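Local coordinates for protein Pre-mRNA-splicing factor 38 (Chaetomium thermophilum, PDB 5F5T) that is probably required for pre-mRNA splicing, as a member of the PRP38 family of nuclear spliceosome proteins, at residues K115-R120 and R148-K153; S86-L91 and R120-F125. One frame throughout, in Å; residues are numbered along the deposited sequence.

Interaction 1. Residues K115-R120 and R148-K153; sequences KFKYLR and RKLRRK
Arg148, just ahead of strand 149-153, lays its guanidinium against the first turn of helix 117-130, with CB of Lys117 over the centre of one face, 3.5 Å from Arg148 CZ. A bend at chi3 (-64°) brings the flat group down onto the helix start. Its NH2 also lies over one face of the Arg120 guanidinium, the two planes 65° apart; both arginines form salt bridges with Asp146, whose carboxylate probably offsets the closeness of the like charges. Lys149 supplies the next link: its main-chain O accepts from Lys117 NZ at 2.6 Å, reached because the lysine chain is extended beyond CG. That ammonium also forms a salt bridge with an acidic side chain of another protein's chain, so an alanine in place of Lys117 would probably leave this acid without its mate and the carbonyl of Lys149 without its lysine donor. Branched Leu150 puts CD2 over the face of the Tyr118 ring, 3.9 Å from its centroid, a CH-pi contact. The backbone N of Arg151 donates to Tyr118 OH at 2.8 Å, nearly straight at 167° and close to the ring plane. A tyrosine suits this place because its ring packs on leucine while its hydroxyl takes a strand N-H. Polar side-chain ends on main-chain atoms thus join the helix start to the β-hairpin, and basic groups beside a partner protein's acids imply a partly electrostatic interface.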
ATOM      1  N   LYS A 115       8.836   9.034  14.267  1.00 70.71           N
ATOM      2  CA  LYS A 115       8.824  10.493  14.412  1.00 71.48           C
ATOM      3  C   LYS A 115       7.982  11.217  13.348  1.00 75.11           C
ATOM      4  O   LYS A 115       7.222  12.136  13.667  1.00 69.93           O
ATOM      5  CB  LYS A 115      10.255  11.041  14.405  1.00 68.49           C
ATOM      6  CG  LYS A 115      11.102  10.573  15.586  1.00 86.73           C
ATOM      7  CD  LYS A 115      12.384  11.387  15.731  1.00 98.57           C
ATOM      8  CE  LYS A 115      13.490  10.871  14.821  1.00109.78           C
ATOM      9  NZ  LYS A 115      14.500  11.922  14.499  1.00120.21           N
ATOM     10  N   PHE A 116       8.115  10.804  12.090  1.00 78.47           N
ATOM     11  CA  PHE A 116       7.433  11.484  10.987  1.00 56.48           C
ATOM     12  C   PHE A 116       6.569  10.545  10.155  1.00 68.88           C
ATOM     13  O   PHE A 116       7.075   9.714   9.386  1.00 66.14           O
ATOM     14  CB  PHE A 116       8.443  12.174  10.076  1.00 60.47           C
ATOM     15  CG  PHE A 116       9.503  12.934  10.817  1.00 64.86           C
ATOM     16  CD1 PHE A 116       9.193  14.091  11.521  1.00 57.96           C
ATOM     17  CD2 PHE A 116      10.811  12.492  10.808  1.00 66.42           C
ATOM     18  CE1 PHE A 116      10.181  14.789  12.203  1.00 60.23           C
ATOM     19  CE2 PHE A 116      11.801  13.183  11.485  1.00 59.66           C
ATOM     20  CZ  PHE A 116      11.485  14.333  12.184  1.00 57.88           C
ATOM     21  N   LYS A 117       5.259  10.713  10.294  1.00 51.16           N
ATOM     22  CA  LYS A 117       4.295   9.810   9.683  1.00 53.27           C
ATOM     23  C   LYS A 117       4.382   9.786   8.159  1.00 55.34           C
ATOM     24  O   LYS A 117       4.212   8.733   7.558  1.00 58.68           O
ATOM     25  CB  LYS A 117       2.870  10.170  10.114  1.00 47.44           C
ATOM     26  CG  LYS A 117       2.520  11.640   9.974  1.00 51.16           C
ATOM     27  CD  LYS A 117       1.283  11.980  10.787  1.00 64.46           C
ATOM     28  CE  LYS A 117       0.767  13.357  10.457  1.00 63.23           C
ATOM     29  NZ  LYS A 117      -0.568  13.548  11.078  1.00 75.50           N
ATOM     30  N   TYR A 118       4.611  10.934   7.527  1.00 52.18           N
ATOM     31  CA  TYR A 118       4.716  10.973   6.067  1.00 52.81           C
ATOM     32  C   TYR A 118       5.985  10.264   5.587  1.00 64.51           C
ATOM     33  O   TYR A 118       6.029   9.738   4.477  1.00 53.54           O
ATOM     34  CB  TYR A 118       4.658  12.414   5.557  1.00 39.49           C
ATOM     35  CG  TYR A 118       3.259  12.976   5.638  1.00 47.50           C
ATOM     36  CD1 TYR A 118       2.266  12.527   4.780  1.00 44.69           C
ATOM     37  CD2 TYR A 118       2.915  13.907   6.611  1.00 52.80           C
ATOM     38  CE1 TYR A 118       0.977  13.010   4.863  1.00 54.81           C
ATOM     39  CE2 TYR A 118       1.620  14.395   6.706  1.00 44.71           C
ATOM     40  CZ  TYR A 118       0.657  13.941   5.827  1.00 56.46           C
ATOM     41  OH  TYR A 118      -0.630  14.417   5.909  1.00 53.87           O
ATOM     42  N   LEU A 119       7.016  10.240   6.425  1.00 51.61           N
ATOM     43  CA  LEU A 119       8.215   9.477   6.097  1.00 53.52           C
ATOM     44  C   LEU A 119       7.877   7.986   6.055  1.00 55.19           C
ATOM     45  O   LEU A 119       8.359   7.252   5.187  1.00 64.91           O
ATOM     46  CB  LEU A 119       9.334   9.742   7.104  1.00 49.47           C
ATOM     47  CG  LEU A 119      10.657   9.033   6.807  1.00 62.20           C
ATOM     48  CD1 LEU A 119      11.090   9.318   5.370  1.00 45.52           C
ATOM     49  CD2 LEU A 119      11.731   9.477   7.778  1.00 61.03           C
ATOM     50  N   ARG A 120       7.052   7.541   7.002  1.00 42.98           N
ATOM     51  CA  ARG A 120       6.597   6.153   7.026  1.00 53.21           C
ATOM     52  C   ARG A 120       5.728   5.851   5.820  1.00 53.08           C
ATOM     53  O   ARG A 120       5.801   4.764   5.250  1.00 61.65           O
ATOM     54  CB  ARG A 120       5.831   5.842   8.318  1.00 48.20           C
ATOM     55  CG  ARG A 120       5.203   4.455   8.325  1.00 48.91           C
ATOM     56  CD  ARG A 120       4.776   3.995   9.708  1.00 57.11           C
ATOM     57  NE  ARG A 120       5.862   4.110  10.673  1.00 73.87           N
ATOM     58  CZ  ARG A 120       5.740   3.867  11.973  1.00 67.13           C
ATOM     59  NH1 ARG A 120       6.791   4.000  12.768  1.00 74.66           N
ATOM     60  NH2 ARG A 120       4.571   3.493  12.479  1.00 74.97           N
ATOM     61  N   ARG A 148      -2.446   7.138  12.966  1.00 43.48           N
ATOM     62  CA  ARG A 148      -2.193   8.564  12.796  1.00 53.04           C
ATOM     63  C   ARG A 148      -2.880   9.110  11.548  1.00 53.78           C
ATOM     64  O   ARG A 148      -2.961   8.434  10.525  1.00 59.28           O
ATOM     65  CB  ARG A 148      -0.686   8.837  12.727  1.00 48.06           C
ATOM     66  CG  ARG A 148       0.028   8.714  14.065  1.00 47.56           C
ATOM     67  CD  ARG A 148       1.536   8.910  13.917  1.00 49.11           C
ATOM     68  NE  ARG A 148       2.149   7.867  13.098  1.00 40.13           N
ATOM     69  CZ  ARG A 148       3.427   7.856  12.735  1.00 53.44           C
ATOM     70  NH1 ARG A 148       4.238   8.832  13.125  1.00 48.09           N
ATOM     71  NH2 ARG A 148       3.895   6.868  11.984  1.00 52.53           N
ATOM     72  N   LYS A 149      -3.363  10.343  11.641  1.00 58.59           N
ATOM     73  CA  LYS A 149      -4.062  10.981  10.532  1.00 49.94           C
ATOM     74  C   LYS A 149      -3.119  11.451   9.428  1.00 53.27           C
ATOM     75  O   LYS A 149      -2.041  11.979   9.696  1.00 53.26           O
ATOM     76  CB  LYS A 149      -4.873  12.168  11.045  1.00 47.29           C
ATOM     77  CG  LYS A 149      -5.857  11.818  12.133  1.00 53.58           C
ATOM     78  CD  LYS A 149      -6.528  13.060  12.670  1.00 51.12           C
ATOM     79  CE  LYS A 149      -7.507  12.707  13.777  1.00 53.08           C
ATOM     80  NZ  LYS A 149      -8.130  13.919  14.353  1.00 56.52           N
ATOM     81  N   LEU A 150      -3.561  11.281   8.187  1.00 53.45           N
ATOM     82  CA  LEU A 150      -2.839  11.754   7.013  1.00 60.58           C
ATOM     83  C   LEU A 150      -3.788  12.527   6.108  1.00 54.32           C
ATOM     84  O   LEU A 150      -4.988  12.248   6.072  1.00 59.83           O
ATOM     85  CB  LEU A 150      -2.229  10.589   6.232  1.00 53.51           C
ATOM     86  CG  LEU A 150      -1.183   9.691   6.890  1.00 51.21           C
ATOM     87  CD1 LEU A 150      -0.792   8.586   5.924  1.00 45.17           C
ATOM     88  CD2 LEU A 150       0.035  10.490   7.317  1.00 49.77           C
ATOM     89  N   ARG A 151      -3.248  13.478   5.355  1.00 52.32           N
ATOM     90  CA  ARG A 151      -4.053  14.189   4.377  1.00 49.22           C
ATOM     91  C   ARG A 151      -3.820  13.535   3.022  1.00 65.49           C
ATOM     92  O   ARG A 151      -2.700  13.141   2.695  1.00 51.45           O
ATOM     93  CB  ARG A 151      -3.696  15.674   4.304  1.00 50.27           C
ATOM     94  CG  ARG A 151      -3.856  16.425   5.612  1.00 70.15           C
ATOM     95  CD  ARG A 151      -5.286  16.549   6.101  1.00 61.28           C
ATOM     96  NE  ARG A 151      -6.274  17.002   5.138  1.00 61.72           N
ATOM     97  CZ  ARG A 151      -7.578  16.979   5.396  1.00 65.75           C
ATOM     98  NH1 ARG A 151      -7.996  16.517   6.566  1.00 62.56           N
ATOM     99  NH2 ARG A 151      -8.460  17.401   4.501  1.00 59.72           N
ATOM    100  N   ARG A 152      -4.883  13.414   2.241  1.00 51.38           N
ATOM    101  CA  ARG A 152      -4.786  12.897   0.887  1.00 51.99           C
ATOM    102  C   ARG A 152      -5.289  13.960  -0.076  1.00 51.09           C
ATOM    103  O   ARG A 152      -6.283  14.617   0.203  1.00 59.00           O
ATOM    104  CB  ARG A 152      -5.594  11.607   0.767  1.00 56.93           C
ATOM    105  CG  ARG A 152      -5.827  11.104  -0.643  1.00 81.47           C
ATOM    106  CD  ARG A 152      -6.658   9.834  -0.593  1.00103.50           C
ATOM    107  NE  ARG A 152      -7.879  10.030   0.187  1.00124.88           N
ATOM    108  CZ  ARG A 152      -8.541   9.056   0.805  1.00128.76           C
ATOM    109  NH1 ARG A 152      -8.099   7.807   0.745  1.00133.73           N
ATOM    110  NH2 ARG A 152      -9.643   9.332   1.490  1.00116.27           N
ATOM    111  N   LYS A 153      -4.618  14.135  -1.209  1.00 63.74           N
ATOM    112  CA  LYS A 153      -4.968  15.238  -2.096  1.00 58.14           C
ATOM    113  C   LYS A 153      -6.159  14.893  -2.974  1.00 85.41           C
ATOM    114  O   LYS A 153      -6.116  13.946  -3.753  1.00 88.11           O
ATOM    115  CB  LYS A 153      -3.783  15.634  -2.973  1.00 64.22           C
ATOM    116  CG  LYS A 153      -4.027  16.902  -3.780  1.00 54.90           C
ATOM    117  CD  LYS A 153      -3.926  18.146  -2.915  1.00 70.39           C
ATOM    118  CE  LYS A 153      -4.334  19.381  -3.702  1.00 75.43           C
ATOM    119  NZ  LYS A 153      -3.643  19.439  -5.018  1.00100.61           N
TER

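Interaction 2. Residues S86-L91 and R120-F125; sequences SPFLCL and RALAAF
Phe88 reaches across to the backbone of Leu122 in a helix-helix packing of the α-helical PRP38 core, where the short segments 87-91 and 120-125 cross at -46° with their axes 10.4 Å apart. That separation is bridged by large apolar side chains, and no hydrogen bond joins the two segments. The leucine contacts centre on Leu122. Its CB lies 3.7 Å from Phe88 CE1, its CD1 sits over one face of the Phe88 ring, offset toward the rim, and its CD2 meets Leu91 CB at 3.9 Å. The branched leucine thus serves two neighbours one helical turn apart. Ala121, with only a methyl to offer, lets the phenyl ring come up against the helix backbone. With CG of Phe88 anti to its backbone N (chi1 179°), the ring extends toward helix 117-130. The aromatic contact is looser: the rings of Phe88 and Phe125 are nearly parallel, 22° apart, but slid so far that they barely overlap, with centroids 5.8 Å apart. Leu89 CD1 completes this patch at the edge of the Phe125 ring. Val68 of helix 61-71 and Leu170 of helix 163-172 add to the surrounding apolar core. Within these segments, polar side-chain bonding is local to the start of the first helix, an N-cap: Ser86 OG accepts from Leu89 N at 3.0 Å.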
ATOM      1  N   SER A  86       2.659  15.519  -6.562  1.00 63.23           N
ATOM      2  CA  SER A  86       2.873  15.938  -5.186  1.00 56.35           C
ATOM      3  C   SER A  86       4.345  15.817  -4.841  1.00 59.38           C
ATOM      4  O   SER A  86       5.058  15.010  -5.441  1.00 56.01           O
ATOM      5  CB  SER A  86       2.045  15.092  -4.224  1.00 55.78           C
ATOM      6  OG  SER A  86       2.510  13.754  -4.211  1.00 61.28           O
ATOM      7  N   PRO A  87       4.811  16.625  -3.878  1.00 49.37           N
ATOM      8  CA  PRO A  87       6.177  16.459  -3.377  1.00 42.49           C
ATOM      9  C   PRO A  87       6.417  15.022  -2.925  1.00 47.50           C
ATOM     10  O   PRO A  87       7.505  14.483  -3.107  1.00 59.61           O
ATOM     11  CB  PRO A  87       6.226  17.428  -2.197  1.00 55.08           C
ATOM     12  CG  PRO A  87       5.280  18.523  -2.603  1.00 37.58           C
ATOM     13  CD  PRO A  87       4.137  17.779  -3.254  1.00 44.28           C
ATOM     14  N   PHE A  88       5.378  14.406  -2.372  1.00 49.32           N
ATOM     15  CA  PHE A  88       5.426  13.015  -1.945  1.00 50.70           C
ATOM     16  C   PHE A  88       5.802  12.091  -3.103  1.00 49.71           C
ATOM     17  O   PHE A  88       6.712  11.261  -2.983  1.00 58.26           O
ATOM     18  CB  PHE A  88       4.076  12.623  -1.344  1.00 35.71           C
ATOM     19  CG  PHE A  88       4.001  11.200  -0.876  1.00 41.28           C
ATOM     20  CD1 PHE A  88       4.472  10.844   0.374  1.00 40.79           C
ATOM     21  CD2 PHE A  88       3.405  10.228  -1.665  1.00 45.33           C
ATOM     22  CE1 PHE A  88       4.387   9.540   0.813  1.00 51.01           C
ATOM     23  CE2 PHE A  88       3.316   8.921  -1.227  1.00 46.31           C
ATOM     24  CZ  PHE A  88       3.808   8.577   0.013  1.00 49.71           C
ATOM     25  N   LEU A  89       5.112  12.254  -4.228  1.00 58.43           N
ATOM     26  CA  LEU A  89       5.370  11.442  -5.411  1.00 52.65           C
ATOM     27  C   LEU A  89       6.770  11.691  -5.954  1.00 64.42           C
ATOM     28  O   LEU A  89       7.484  10.750  -6.312  1.00 69.29           O
ATOM     29  CB  LEU A  89       4.338  11.729  -6.498  1.00 52.07           C
ATOM     30  CG  LEU A  89       4.417  10.825  -7.727  1.00 58.45           C
ATOM     31  CD1 LEU A  89       4.343   9.367  -7.316  1.00 40.40           C
ATOM     32  CD2 LEU A  89       3.304  11.161  -8.704  1.00 58.39           C
ATOM     33  N   CYS A  90       7.164  12.961  -5.994  1.00 50.15           N
ATOM     34  CA  CYS A  90       8.477  13.338  -6.499  1.00 59.62           C
ATOM     35  C   CYS A  90       9.575  12.687  -5.675  1.00 52.42           C
ATOM     36  O   CYS A  90      10.558  12.182  -6.218  1.00 68.37           O
ATOM     37  CB  CYS A  90       8.646  14.856  -6.480  1.00 44.45           C
ATOM     38  SG  CYS A  90       7.538  15.739  -7.592  1.00 69.80           S
ATOM     39  N   LEU A  91       9.395  12.693  -4.361  1.00 62.75           N
ATOM     40  CA  LEU A  91      10.361  12.085  -3.462  1.00 57.79           C
ATOM     41  C   LEU A  91      10.368  10.574  -3.618  1.00 55.48           C
ATOM     42  O   LEU A  91      11.413   9.942  -3.488  1.00 59.42           O
ATOM     43  CB  LEU A  91      10.069  12.476  -2.013  1.00 46.04           C
ATOM     44  CG  LEU A  91      10.443  13.926  -1.709  1.00 64.48           C
ATOM     45  CD1 LEU A  91      10.107  14.302  -0.277  1.00 52.61           C
ATOM     46  CD2 LEU A  91      11.925  14.136  -1.981  1.00 56.81           C
ATOM     47  N   ARG A 120       7.052   7.541   7.002  1.00 42.98           N
ATOM     48  CA  ARG A 120       6.597   6.153   7.026  1.00 53.21           C
ATOM     49  C   ARG A 120       5.728   5.851   5.820  1.00 53.08           C
ATOM     50  O   ARG A 120       5.801   4.764   5.250  1.00 61.65           O
ATOM     51  CB  ARG A 120       5.831   5.842   8.318  1.00 48.20           C
ATOM     52  CG  ARG A 120       5.203   4.455   8.325  1.00 48.91           C
ATOM     53  CD  ARG A 120       4.776   3.995   9.708  1.00 57.11           C
ATOM     54  NE  ARG A 120       5.862   4.110  10.673  1.00 73.87           N
ATOM     55  CZ  ARG A 120       5.740   3.867  11.973  1.00 67.13           C
ATOM     56  NH1 ARG A 120       6.791   4.000  12.768  1.00 74.66           N
ATOM     57  NH2 ARG A 120       4.571   3.493  12.479  1.00 74.97           N
ATOM     58  N   ALA A 121       4.890   6.814   5.446  1.00 39.90           N
ATOM     59  CA  ALA A 121       4.028   6.646   4.282  1.00 62.62           C
ATOM     60  C   ALA A 121       4.866   6.493   3.017  1.00 63.82           C
ATOM     61  O   ALA A 121       4.608   5.616   2.190  1.00 54.21           O
ATOM     62  CB  ALA A 121       3.080   7.819   4.149  1.00 46.48           C
ATOM     63  N   LEU A 122       5.891   7.332   2.897  1.00 54.27           N
ATOM     64  CA  LEU A 122       6.797   7.289   1.760  1.00 61.76           C
ATOM     65  C   LEU A 122       7.537   5.965   1.705  1.00 58.31           C
ATOM     66  O   LEU A 122       7.593   5.321   0.659  1.00 59.28           O
ATOM     67  CB  LEU A 122       7.807   8.436   1.835  1.00 49.80           C
ATOM     68  CG  LEU A 122       8.759   8.553   0.640  1.00 49.41           C
ATOM     69  CD1 LEU A 122       7.979   8.512  -0.669  1.00 50.16           C
ATOM     70  CD2 LEU A 122       9.634   9.797   0.723  1.00 55.10           C
ATOM     71  N   ALA A 123       8.078   5.551   2.846  1.00 56.00           N
ATOM     72  CA  ALA A 123       8.836   4.307   2.925  1.00 55.93           C
ATOM     73  C   ALA A 123       7.956   3.115   2.576  1.00 60.08           C
ATOM     74  O   ALA A 123       8.376   2.219   1.853  1.00 64.73           O
ATOM     75  CB  ALA A 123       9.443   4.139   4.306  1.00 49.98           C
ATOM     76  N   ALA A 124       6.732   3.110   3.090  1.00 59.61           N
ATOM     77  CA  ALA A 124       5.795   2.033   2.811  1.00 55.56           C
ATOM     78  C   ALA A 124       5.458   1.992   1.325  1.00 55.80           C
ATOM     79  O   ALA A 124       5.401   0.919   0.723  1.00 56.91           O
ATOM     80  CB  ALA A 124       4.537   2.194   3.638  1.00 44.12           C
ATOM     81  N   PHE A 125       5.253   3.170   0.739  1.00 53.08           N
ATOM     82  CA  PHE A 125       4.963   3.281  -0.688  1.00 50.75           C
ATOM     83  C   PHE A 125       6.108   2.673  -1.494  1.00 56.67           C
ATOM     84  O   PHE A 125       5.895   1.805  -2.346  1.00 59.09           O
ATOM     85  CB  PHE A 125       4.756   4.748  -1.073  1.00 51.82           C
ATOM     86  CG  PHE A 125       4.281   4.957  -2.488  1.00 55.47           C
ATOM     87  CD1 PHE A 125       3.388   4.081  -3.079  1.00 59.81           C
ATOM     88  CD2 PHE A 125       4.730   6.043  -3.225  1.00 59.78           C
ATOM     89  CE1 PHE A 125       2.950   4.283  -4.379  1.00 54.61           C
ATOM     90  CE2 PHE A 125       4.298   6.249  -4.525  1.00 57.35           C
ATOM     91  CZ  PHE A 125       3.406   5.369  -5.102  1.00 59.80           C
TER

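Overall arrangement
From the N terminus, the chain passes helix 61-71 and a short hairpin before segment 86-91 opens helix 87-98, then runs through helix 102-115 into helix 117-130. There 120-125 returns to 86-91, so interaction 2 closes a mostly helical loop of 28 residues. Interaction 1 begins within that loop, at 115-120, and closes later, when the chain has passed helix 133-140 and reached strand 149-153; the two contacts therefore cross and do not nest. Both use helix 117-130 and share Arg120. Their centres are 9 Å apart and they touch where Tyr118 meets Phe88. Together they tie the buried helical core, through one helix, to the β-hairpin of strands 149-153 and 158-162 near the partner protein.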